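Local coordinates for sesquisabinene B synthase 2 (Santalum album, PDB 6A2A), which probably cyclises farnesyl diphosphate to the sesquiterpene sesquisabinene B in a magnesium- or manganese-dependent reaction, at residues 38-47 with 549-558; 77-88 with 101-111. All coordinates share one frame; numbering follows the deposited sequence.

Contact 1. Residues 38-47 with 549-558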
loop_
_atom_site.group_PDB
_atom_site.type_symbol
_atom_site.label_atom_id
_atom_site.label_comp_id
_atom_site.label_asym_id
_atom_site.label_seq_id
_atom_site.Cartn_x
_atom_site.Cartn_y
_atom_site.Cartn_z
ATOM N N LEU A 38 -7.694 -7.930 18.600
ATOM C CA LEU A 38 -6.696 -8.189 19.623
ATOM C C LEU A 38 -5.891 -6.968 20.000
ATOM O O LEU A 38 -5.586 -6.777 21.141
ATOM C CB LEU A 38 -5.771 -9.306 19.182
ATOM C CG LEU A 38 -6.429 -10.664 19.007
ATOM C CD1 LEU A 38 -5.439 -11.618 18.408
ATOM C CD2 LEU A 38 -6.927 -11.197 20.337
ATOM N N TRP A 39 -5.527 -6.183 19.000
ATOM C CA TRP A 39 -4.841 -4.931 19.146
ATOM C C TRP A 39 -5.494 -3.964 18.170
ATOM O O TRP A 39 -5.929 -4.341 17.158
ATOM C CB TRP A 39 -3.380 -5.073 18.815
ATOM C CG TRP A 39 -2.675 -5.936 19.734
ATOM C CD1 TRP A 39 -2.191 -5.604 20.917
ATOM C CD2 TRP A 39 -2.376 -7.313 19.543
ATOM N NE1 TRP A 39 -1.604 -6.672 21.504
ATOM C CE2 TRP A 39 -1.709 -7.743 20.671
ATOM C CE3 TRP A 39 -2.608 -8.214 18.524
ATOM C CZ2 TRP A 39 -1.285 -9.030 20.819
ATOM C CZ3 TRP A 39 -2.195 -9.472 18.664
ATOM C CH2 TRP A 39 -1.532 -9.884 19.790
ATOM N N ASP A 40 -5.537 -2.706 18.508
ATOM C CA ASP A 40 -6.100 -1.745 17.626
ATOM C C ASP A 40 -5.077 -1.447 16.544
ATOM O O ASP A 40 -3.919 -1.516 16.795
ATOM C CB ASP A 40 -6.555 -0.536 18.445
ATOM C CG ASP A 40 -6.046 0.746 17.926
ATOM O OD1 ASP A 40 -6.632 1.272 16.954
ATOM O OD2 ASP A 40 -5.064 1.239 18.497
ATOM N N TYR A 41 -5.513 -1.136 15.343
ATOM C CA TYR A 41 -4.578 -0.897 14.256
ATOM C C TYR A 41 -3.574 0.256 14.391
ATOM O O TYR A 41 -2.499 0.165 13.848
ATOM C CB TYR A 41 -5.276 -0.835 12.925
ATOM C CG TYR A 41 -6.088 -2.070 12.602
ATOM C CD1 TYR A 41 -5.521 -3.310 12.597
ATOM C CD2 TYR A 41 -7.409 -1.975 12.285
ATOM C CE1 TYR A 41 -6.242 -4.411 12.306
ATOM C CE2 TYR A 41 -8.132 -3.070 12.006
ATOM C CZ TYR A 41 -7.546 -4.290 12.017
ATOM O OH TYR A 41 -8.303 -5.354 11.725
ATOM N N GLU A 42 -3.934 1.323 15.096
ATOM C CA GLU A 42 -3.010 2.468 15.262
ATOM C C GLU A 42 -1.893 2.019 16.204
ATOM O O GLU A 42 -0.735 2.409 16.050
ATOM C CB GLU A 42 -3.758 3.738 15.733
ATOM C CG GLU A 42 -3.835 3.941 17.250
ATOM C CD GLU A 42 -4.185 5.339 17.769
ATOM O OE1 GLU A 42 -5.198 5.475 18.517
ATOM O OE2 GLU A 42 -3.425 6.292 17.471
ATOM N N PHE A 43 -2.233 1.181 17.182
ATOM C CA PHE A 43 -1.208 0.621 18.024
ATOM C C PHE A 43 -0.201 -0.177 17.176
ATOM O O PHE A 43 1.043 -0.065 17.340
ATOM C CB PHE A 43 -1.820 -0.263 19.093
ATOM C CG PHE A 43 -0.768 -0.945 19.907
ATOM C CD1 PHE A 43 -0.021 -0.220 20.817
ATOM C CD2 PHE A 43 -0.465 -2.281 19.706
ATOM C CE1 PHE A 43 0.975 -0.833 21.565
ATOM C CE2 PHE A 43 0.551 -2.885 20.432
ATOM C CZ PHE A 43 1.270 -2.161 21.360
ATOM N N LEU A 44 -0.726 -0.948 16.239
ATOM C CA LEU A 44 0.112 -1.907 15.516
ATOM C C LEU A 44 1.068 -1.128 14.607
ATOM O O LEU A 44 2.221 -1.511 14.393
ATOM C CB LEU A 44 -0.790 -2.865 14.724
ATOM C CG LEU A 44 -1.480 -3.933 15.579
ATOM C CD1 LEU A 44 -2.291 -4.901 14.749
ATOM C CD2 LEU A 44 -0.489 -4.690 16.447
ATOM N N GLN A 45 0.553 -0.014 14.113
ATOM C CA GLN A 45 1.299 0.907 13.306
ATOM C C GLN A 45 2.330 1.649 14.170
ATOM O O GLN A 45 3.383 2.015 13.671
ATOM C CB GLN A 45 0.314 1.822 12.585
ATOM C CG GLN A 45 -0.506 1.084 11.538
ATOM C CD GLN A 45 -1.844 1.715 11.280
ATOM O OE1 GLN A 45 -2.109 2.833 11.698
ATOM N NE2 GLN A 45 -2.713 1.002 10.586
ATOM N N SER A 46 2.057 1.827 15.452
ATOM C CA SER A 46 2.965 2.583 16.323
ATOM C C SER A 46 4.254 1.801 16.591
ATOM O O SER A 46 5.282 2.407 16.921
ATOM C CB SER A 46 2.295 2.960 17.631
ATOM O OG SER A 46 2.397 1.910 18.600
ATOM N N LEU A 47 4.182 0.465 16.480
ATOM C CA LEU A 47 5.243 -0.437 16.963
ATOM C C LEU A 47 6.555 -0.217 16.210
ATOM O O LEU A 47 7.608 -0.273 16.840
ATOM C CB LEU A 47 4.826 -1.899 16.766
ATOM C CG LEU A 47 3.852 -2.481 17.778
ATOM C CD1 LEU A 47 3.472 -3.883 17.336
ATOM C CD2 LEU A 47 4.442 -2.475 19.182
ATOM N N THR A 549 -3.766 -16.820 22.186
ATOM C CA THR A 549 -3.340 -16.135 20.947
ATOM C C THR A 549 -2.686 -14.807 21.304
ATOM O O THR A 549 -1.636 -14.440 20.816
ATOM C CB THR A 549 -4.542 -15.906 20.030
ATOM O OG1 THR A 549 -4.990 -17.224 19.737
ATOM C CG2 THR A 549 -4.214 -15.135 18.769
ATOM N N LYS A 550 -3.342 -14.104 22.209
ATOM C CA LYS A 550 -2.882 -12.809 22.569
ATOM C C LYS A 550 -1.529 -12.915 23.242
ATOM O O LYS A 550 -0.651 -12.086 22.994
ATOM C CB LYS A 550 -3.875 -12.115 23.510
ATOM C CG LYS A 550 -3.486 -10.685 23.832
ATOM C CD LYS A 550 -4.663 -9.755 23.965
ATOM C CE LYS A 550 -4.225 -8.305 23.955
ATOM N NZ LYS A 550 -3.879 -7.855 25.321
ATOM N N LYS A 551 -1.367 -13.952 24.061
ATOM C CA LYS A 551 -0.129 -14.131 24.744
ATOM C C LYS A 551 0.989 -14.363 23.727
ATOM O O LYS A 551 2.101 -13.882 23.902
ATOM C CB LYS A 551 -0.267 -15.299 25.732
ATOM C CG LYS A 551 1.032 -15.641 26.450
ATOM C CD LYS A 551 1.038 -16.926 27.229
ATOM C CE LYS A 551 2.360 -17.658 27.099
ATOM N NZ LYS A 551 2.251 -18.830 26.190
ATOM N N GLN A 552 0.716 -15.190 22.715
ATOM C CA GLN A 552 1.733 -15.524 21.725
ATOM C C GLN A 552 2.093 -14.292 20.884
ATOM O O GLN A 552 3.270 -14.039 20.585
ATOM C CB GLN A 552 1.197 -16.643 20.811
ATOM C CG GLN A 552 1.063 -17.976 21.486
ATOM C CD GLN A 552 2.329 -18.534 22.096
ATOM O OE1 GLN A 552 2.226 -19.338 22.998
ATOM N NE2 GLN A 552 3.510 -18.211 21.569
ATOM N N GLY A 553 1.082 -13.518 20.449
ATOM C CA GLY A 553 1.323 -12.280 19.707
ATOM C C GLY A 553 2.099 -11.274 20.531
ATOM O O GLY A 553 2.968 -10.593 19.983
ATOM N N MET A 554 1.835 -11.207 21.846
ATOM C CA MET A 554 2.519 -10.215 22.712
ATOM C C MET A 554 4.002 -10.580 22.773
ATOM O O MET A 554 4.872 -9.732 22.649
ATOM C CB MET A 554 1.961 -10.215 24.144
ATOM C CG MET A 554 0.606 -9.539 24.295
ATOM S SD MET A 554 0.728 -7.743 24.016
ATOM C CE MET A 554 -0.853 -7.191 24.661
ATOM N N SER A 555 4.304 -11.852 22.927
ATOM C CA SER A 555 5.723 -12.180 23.140
ATOM C C SER A 555 6.493 -12.194 21.822
ATOM O O SER A 555 7.718 -11.966 21.821
ATOM C CB SER A 555 5.888 -13.459 23.884
ATOM O OG SER A 555 5.441 -14.520 23.106
ATOM N N VAL A 556 5.833 -12.521 20.709
ATOM C CA VAL A 556 6.573 -12.687 19.471
ATOM C C VAL A 556 6.572 -11.431 18.614
ATOM O O VAL A 556 7.582 -11.138 18.043
ATOM C CB VAL A 556 6.095 -13.952 18.731
ATOM C CG1 VAL A 556 6.681 -14.062 17.341
ATOM C CG2 VAL A 556 6.482 -15.148 19.590
ATOM N N LEU A 557 5.506 -10.615 18.630
ATOM C CA LEU A 557 5.414 -9.506 17.723
ATOM C C LEU A 557 5.511 -8.150 18.437
ATOM O O LEU A 557 6.086 -7.182 17.863
ATOM C CB LEU A 557 4.086 -9.625 16.986
ATOM C CG LEU A 557 3.761 -8.496 16.023
ATOM C CD1 LEU A 557 4.765 -8.417 14.885
ATOM C CD2 LEU A 557 2.356 -8.669 15.461
ATOM N N ILE A 558 4.897 -8.051 19.613
ATOM C CA ILE A 558 4.672 -6.737 20.262
ATOM C C ILE A 558 5.837 -6.341 21.178
ATOM O O ILE A 558 6.294 -5.201 21.110
ATOM C CB ILE A 558 3.385 -6.734 21.091
ATOM C CG1 ILE A 558 2.138 -7.193 20.320
ATOM C CG2 ILE A 558 3.180 -5.360 21.732
ATOM C CD1 ILE A 558 1.853 -6.437 19.079
#
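Buried apolar packing, centred on the indole of Trp39, ties segment 38-47 of the N-terminal terpene synthase domain to the last helix of this all-helical fold, 549-558, away from the metal-binding residues. Ile558 CD1 lies over one face of the indole in a CH-pi contact, 4.2 Å from the centroid of the five-membered ring, while Leu38 CB, from the same segment as Trp39, lies over the rim of the opposite face. At the edge sits Met554, bent at chi2 (-68°), which brings SD within 3.6 Å of Trp39 NE1 for a weak N-H...S hydrogen bond. Gly553 CA approaches Trp39 CH2 to 3.7 Å, where a side chain would collide with the indole. Exchange of the indole for an alanine methyl is likely to open a gap between the segments beside Ile558 CD1 and Gly553 CA, and to rob Met554 SD of its N-H and ring edge. Ile558 CG2 meets the edge of the Phe43 ring, 3.7 Å from CZ, and Leu47 CD1 presses tightly on Ile558 CD1 (3.5 Å). Leu38 CD1 touches Thr549 CG2. The two helices run 30° from parallel. Helix 281-292 backs Leu38, Trp39 and Thr549; helix 239-270 receives Tyr41, and helix 220-232 Val556.

Contact 2. Residues 77-88 with 101-111; sequences EPLTKLEFIDTV and VKEAVVMVSKY
A proline ring set over the face of a tyrosine closes one end of this otherwise aliphatic helix pair: Pro78 CG stands over the centre of the Tyr111 ring, 4.0 Å from its centroid and 9° off the normal, a CH-pi contact. Tyr111 CG is anti to the backbone N (chi1 -166°), which swings the ring out from the end of helix 101-110 toward Pro78 at the start of helix 78-88. Beyond this CH-pi contact, one water joins Tyr111 OH to Glu77 OE1, donating to the carboxylate at 2.9 Å. The ring of Trp116 also meets Tyr111, nearly perpendicular to it.

The helices are antiparallel neighbours, 154° between directions and 10.1 Å between axes, joined by a short connection as in an alpha hairpin of the all-helical N-terminal domain. Val108 lies against Leu82, its CG1 3.9 Å from Leu82 CD2. In the middle the small Ala104 CB faces helix 78-88, where Lys81 CD (4.0 Å) and Ile85 CG2 (4.1 Å) meet it side by side. Lys81 folds back along its chain, bent at chi2, chi3 and chi4, and thus offers methylenes to Ala104 while NZ bonds to the carbonyls of Gln74 and Ile72. Val101 CG1 approaches Ile85 CB, and Val88 reaches Val101 at the far end.

No direct hydrogen bond or salt bridge crosses between the segments; their association therefore rests on shape and apolar burial, with water-mediated polarity confined to the exposed Glu77-Tyr111 end.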
loop_
_atom_site.group_PDB
_atom_site.type_symbol
_atom_site.label_atom_id
_atom_site.label_comp_id
_atom_site.label_asym_id
_atom_site.label_seq_id
_atom_site.Cartn_x
_atom_site.Cartn_y
_atom_site.Cartn_z
ATOM N N GLU A 77 33.824 -31.989 21.698
ATOM C CA GLU A 77 33.418 -33.370 21.639
ATOM C C GLU A 77 32.149 -33.457 20.776
ATOM O O GLU A 77 31.381 -32.490 20.732
ATOM C CB GLU A 77 33.138 -33.934 23.029
ATOM C CG GLU A 77 34.364 -33.944 23.943
ATOM C CD GLU A 77 35.546 -34.703 23.373
ATOM O OE1 GLU A 77 35.350 -35.791 22.809
ATOM O OE2 GLU A 77 36.661 -34.188 23.508
ATOM N N PRO A 78 31.963 -34.573 20.059
ATOM C CA PRO A 78 30.874 -34.662 19.074
ATOM C C PRO A 78 29.478 -34.510 19.696
ATOM O O PRO A 78 28.604 -33.859 19.099
ATOM C CB PRO A 78 30.953 -36.068 18.484
ATOM C CG PRO A 78 31.882 -36.809 19.449
ATOM C CD PRO A 78 32.843 -35.725 19.861
ATOM N N LEU A 79 29.241 -35.127 20.843
ATOM C CA LEU A 79 27.909 -34.949 21.456
ATOM C C LEU A 79 27.707 -33.476 21.800
ATOM O O LEU A 79 26.608 -32.924 21.609
ATOM C CB LEU A 79 27.771 -35.841 22.684
ATOM C CG LEU A 79 26.426 -35.726 23.395
ATOM C CD1 LEU A 79 25.286 -36.109 22.456
ATOM C CD2 LEU A 79 26.416 -36.588 24.645
ATOM N N THR A 80 28.758 -32.825 22.298
ATOM C CA THR A 80 28.672 -31.461 22.739
ATOM C C THR A 80 28.388 -30.581 21.516
ATOM O O THR A 80 27.617 -29.663 21.592
ATOM C CB THR A 80 29.960 -31.048 23.481
ATOM O OG1 THR A 80 30.072 -31.929 24.615
ATOM C CG2 THR A 80 29.934 -29.615 23.935
ATOM N N LYS A 81 29.009 -30.884 20.376
ATOM C CA LYS A 81 28.759 -30.103 19.182
ATOM C C LYS A 81 27.306 -30.331 18.720
ATOM O O LYS A 81 26.675 -29.377 18.322
ATOM C CB LYS A 81 29.773 -30.468 18.086
ATOM C CG LYS A 81 29.653 -29.695 16.773
ATOM C CD LYS A 81 29.671 -28.166 16.898
ATOM C CE LYS A 81 30.964 -27.564 17.417
ATOM N NZ LYS A 81 32.030 -27.583 16.399
ATOM N N LEU A 82 26.791 -31.539 18.781
ATOM C CA LEU A 82 25.373 -31.742 18.318
ATOM C C LEU A 82 24.447 -30.948 19.248
ATOM O O LEU A 82 23.480 -30.342 18.826
ATOM C CB LEU A 82 24.994 -33.210 18.344
ATOM C CG LEU A 82 25.601 -34.117 17.269
ATOM C CD1 LEU A 82 25.055 -35.491 17.397
ATOM C CD2 LEU A 82 25.383 -33.614 15.849
ATOM N N GLU A 83 24.740 -30.970 20.544
ATOM C CA GLU A 83 23.909 -30.284 21.491
ATOM C C GLU A 83 23.950 -28.783 21.209
ATOM O O GLU A 83 22.896 -28.119 21.284
ATOM C CB GLU A 83 24.334 -30.652 22.934
ATOM C CG GLU A 83 23.862 -31.987 23.391
ATOM C CD GLU A 83 24.492 -32.443 24.712
ATOM O OE1 GLU A 83 25.455 -31.764 25.158
ATOM O OE2 GLU A 83 24.038 -33.444 25.272
ATOM N N PHE A 84 25.097 -28.213 20.814
ATOM C CA PHE A 84 25.221 -26.843 20.596
ATOM C C PHE A 84 24.433 -26.431 19.337
ATOM O O PHE A 84 23.721 -25.412 19.372
ATOM C CB PHE A 84 26.690 -26.468 20.411
ATOM C CG PHE A 84 26.980 -25.004 20.468
ATOM C CD1 PHE A 84 27.037 -24.347 21.681
ATOM C CD2 PHE A 84 27.204 -24.266 19.315
ATOM C CE1 PHE A 84 27.293 -22.994 21.747
ATOM C CE2 PHE A 84 27.459 -22.909 19.390
ATOM C CZ PHE A 84 27.512 -22.276 20.610
ATOM N N ILE A 85 24.576 -27.195 18.259
ATOM C CA ILE A 85 23.851 -26.813 17.008
ATOM C C ILE A 85 22.342 -27.094 17.164
ATOM O O ILE A 85 21.535 -26.400 16.511
ATOM C CB ILE A 85 24.459 -27.502 15.767
ATOM C CG1 ILE A 85 24.422 -29.020 15.865
ATOM C CG2 ILE A 85 25.868 -26.992 15.494
ATOM C CD1 ILE A 85 24.579 -29.728 14.546
ATOM N N ASP A 86 21.934 -28.041 17.993
ATOM C CA ASP A 86 20.502 -28.234 18.372
ATOM C C ASP A 86 19.984 -26.992 19.081
ATOM O O ASP A 86 18.951 -26.496 18.768
ATOM C CB ASP A 86 20.267 -29.505 19.145
ATOM C CG ASP A 86 18.779 -29.893 19.215
ATOM O OD1 ASP A 86 18.131 -29.823 18.117
ATOM O OD2 ASP A 86 18.287 -30.323 20.305
ATOM N N THR A 87 20.788 -26.436 19.995
ATOM C CA THR A 87 20.483 -25.171 20.702
ATOM C C THR A 87 20.389 -23.985 19.748
ATOM O O THR A 87 19.456 -23.173 19.829
ATOM C CB THR A 87 21.578 -24.908 21.773
ATOM O OG1 THR A 87 21.556 -26.037 22.627
ATOM C CG2 THR A 87 21.325 -23.664 22.573
ATOM N N VAL A 88 21.307 -23.893 18.812
ATOM C CA VAL A 88 21.293 -22.812 17.833
ATOM C C VAL A 88 19.969 -22.849 17.042
ATOM O O VAL A 88 19.340 -21.862 16.831
ATOM C CB VAL A 88 22.492 -22.928 16.835
ATOM C CG1 VAL A 88 22.382 -21.961 15.687
ATOM C CG2 VAL A 88 23.807 -22.701 17.518
ATOM N N VAL A 101 26.411 -24.709 10.429
ATOM C CA VAL A 101 25.694 -25.801 11.096
ATOM C C VAL A 101 25.806 -27.063 10.249
ATOM O O VAL A 101 26.008 -28.151 10.784
ATOM C CB VAL A 101 24.227 -25.436 11.385
ATOM C CG1 VAL A 101 23.423 -26.648 11.760
ATOM C CG2 VAL A 101 24.149 -24.345 12.430
ATOM N N LYS A 102 25.646 -26.924 8.916
ATOM C CA LYS A 102 25.658 -28.096 8.088
ATOM C C LYS A 102 27.054 -28.745 8.155
ATOM O O LYS A 102 27.188 -29.972 8.224
ATOM C CB LYS A 102 25.308 -27.736 6.638
ATOM C CG LYS A 102 25.366 -28.900 5.657
ATOM C CD LYS A 102 24.519 -30.091 6.065
ATOM C CE LYS A 102 24.388 -31.123 4.966
ATOM N NZ LYS A 102 23.875 -30.513 3.711
ATOM N N GLU A 103 28.056 -27.891 8.109
ATOM C CA GLU A 103 29.459 -28.315 8.109
ATOM C C GLU A 103 29.763 -28.986 9.443
ATOM O O GLU A 103 30.350 -30.038 9.464
ATOM C CB GLU A 103 30.355 -27.119 7.775
ATOM C CG GLU A 103 30.148 -26.670 6.329
ATOM C CD GLU A 103 31.116 -25.652 5.759
ATOM O OE1 GLU A 103 31.445 -24.675 6.466
ATOM O OE2 GLU A 103 31.521 -25.834 4.590
ATOM N N ALA A 104 29.223 -28.458 10.532
ATOM C CA ALA A 104 29.364 -29.146 11.812
ATOM C C ALA A 104 28.713 -30.523 11.769
ATOM O O ALA A 104 29.301 -31.469 12.245
ATOM C CB ALA A 104 28.835 -28.287 12.954
ATOM N N VAL A 105 27.501 -30.655 11.195
ATOM C CA VAL A 105 26.781 -31.911 11.185
ATOM C C VAL A 105 27.525 -32.952 10.350
ATOM O O VAL A 105 27.589 -34.129 10.717
ATOM C CB VAL A 105 25.357 -31.695 10.639
ATOM C CG1 VAL A 105 24.678 -32.987 10.223
ATOM C CG2 VAL A 105 24.554 -30.957 11.681
ATOM N N VAL A 106 28.020 -32.507 9.218
ATOM C CA VAL A 106 28.793 -33.395 8.313
ATOM C C VAL A 106 30.029 -33.939 9.063
ATOM O O VAL A 106 30.236 -35.157 9.124
ATOM C CB VAL A 106 29.201 -32.646 7.029
ATOM C CG1 VAL A 106 30.202 -33.452 6.209
ATOM C CG2 VAL A 106 27.992 -32.288 6.168
ATOM N N MET A 107 30.798 -33.035 9.615
ATOM C CA MET A 107 31.960 -33.374 10.534
ATOM C C MET A 107 31.557 -34.458 11.537
ATOM O O MET A 107 32.170 -35.549 11.599
ATOM C CB MET A 107 32.424 -32.142 11.311
ATOM C CG MET A 107 33.498 -31.313 10.611
ATOM S SD MET A 107 35.179 -31.707 11.163
ATOM C CE MET A 107 36.029 -31.804 9.585
ATOM N N VAL A 108 30.485 -34.235 12.312
ATOM C CA VAL A 108 30.072 -35.249 13.239
ATOM C C VAL A 108 29.736 -36.539 12.475
ATOM O O VAL A 108 29.958 -37.651 13.011
ATOM C CB VAL A 108 28.915 -34.784 14.160
ATOM C CG1 VAL A 108 28.393 -35.889 15.034
ATOM C CG2 VAL A 108 29.325 -33.612 15.020
ATOM N N SER A 109 29.209 -36.467 11.234
ATOM C CA SER A 109 28.837 -37.737 10.608
ATOM C C SER A 109 30.121 -38.511 10.228
ATOM O O SER A 109 30.052 -39.709 10.054
ATOM C CB SER A 109 27.901 -37.572 9.414
ATOM O OG SER A 109 28.597 -37.043 8.307
ATOM N N LYS A 110 31.238 -37.813 10.154
ATOM C CA LYS A 110 32.560 -38.358 9.708
ATOM C C LYS A 110 33.459 -38.738 10.901
ATOM O O LYS A 110 34.536 -39.311 10.710
ATOM C CB LYS A 110 33.293 -37.301 8.871
ATOM C CG LYS A 110 32.738 -37.035 7.474
ATOM C CD LYS A 110 31.874 -38.156 6.941
ATOM C CE LYS A 110 32.159 -38.519 5.499
ATOM N NZ LYS A 110 31.260 -37.814 4.554
ATOM N N TYR A 111 33.086 -38.363 12.124
ATOM C CA TYR A 111 33.829 -38.767 13.325
ATOM C C TYR A 111 33.898 -40.291 13.363
ATOM O O TYR A 111 32.887 -40.973 13.336
ATOM C CB TYR A 111 33.129 -38.217 14.567
ATOM C CG TYR A 111 33.938 -38.258 15.830
ATOM C CD1 TYR A 111 33.914 -39.367 16.654
ATOM C CD2 TYR A 111 34.672 -37.156 16.234
ATOM C CE1 TYR A 111 34.649 -39.401 17.827
ATOM C CE2 TYR A 111 35.399 -37.174 17.407
ATOM C CZ TYR A 111 35.387 -38.294 18.213
ATOM O OH TYR A 111 36.113 -38.286 19.381
HETATM O O HOH W 1 36.833 -36.103 20.362
#

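Both contacts are largely buried and bury similar areas, yet they join different elements. Contact 1 brings together segments some 500 residues apart, tying the start of the modelled chain to its last helix; contact 2 pairs two helices close in sequence within the N-terminal domain. Their centres lie about 37 Å apart and they share no residues or helices, although helix 220-232 borders both. The chemistry differs too: contact 1 surrounds an indole with isoleucine, methionine and glycine, whereas contact 2 is mainly valine, leucine, isoleucine and alanine, with its aromatic ring at an exposed end beside a bridging water. Both lie away from the metal-binding residues.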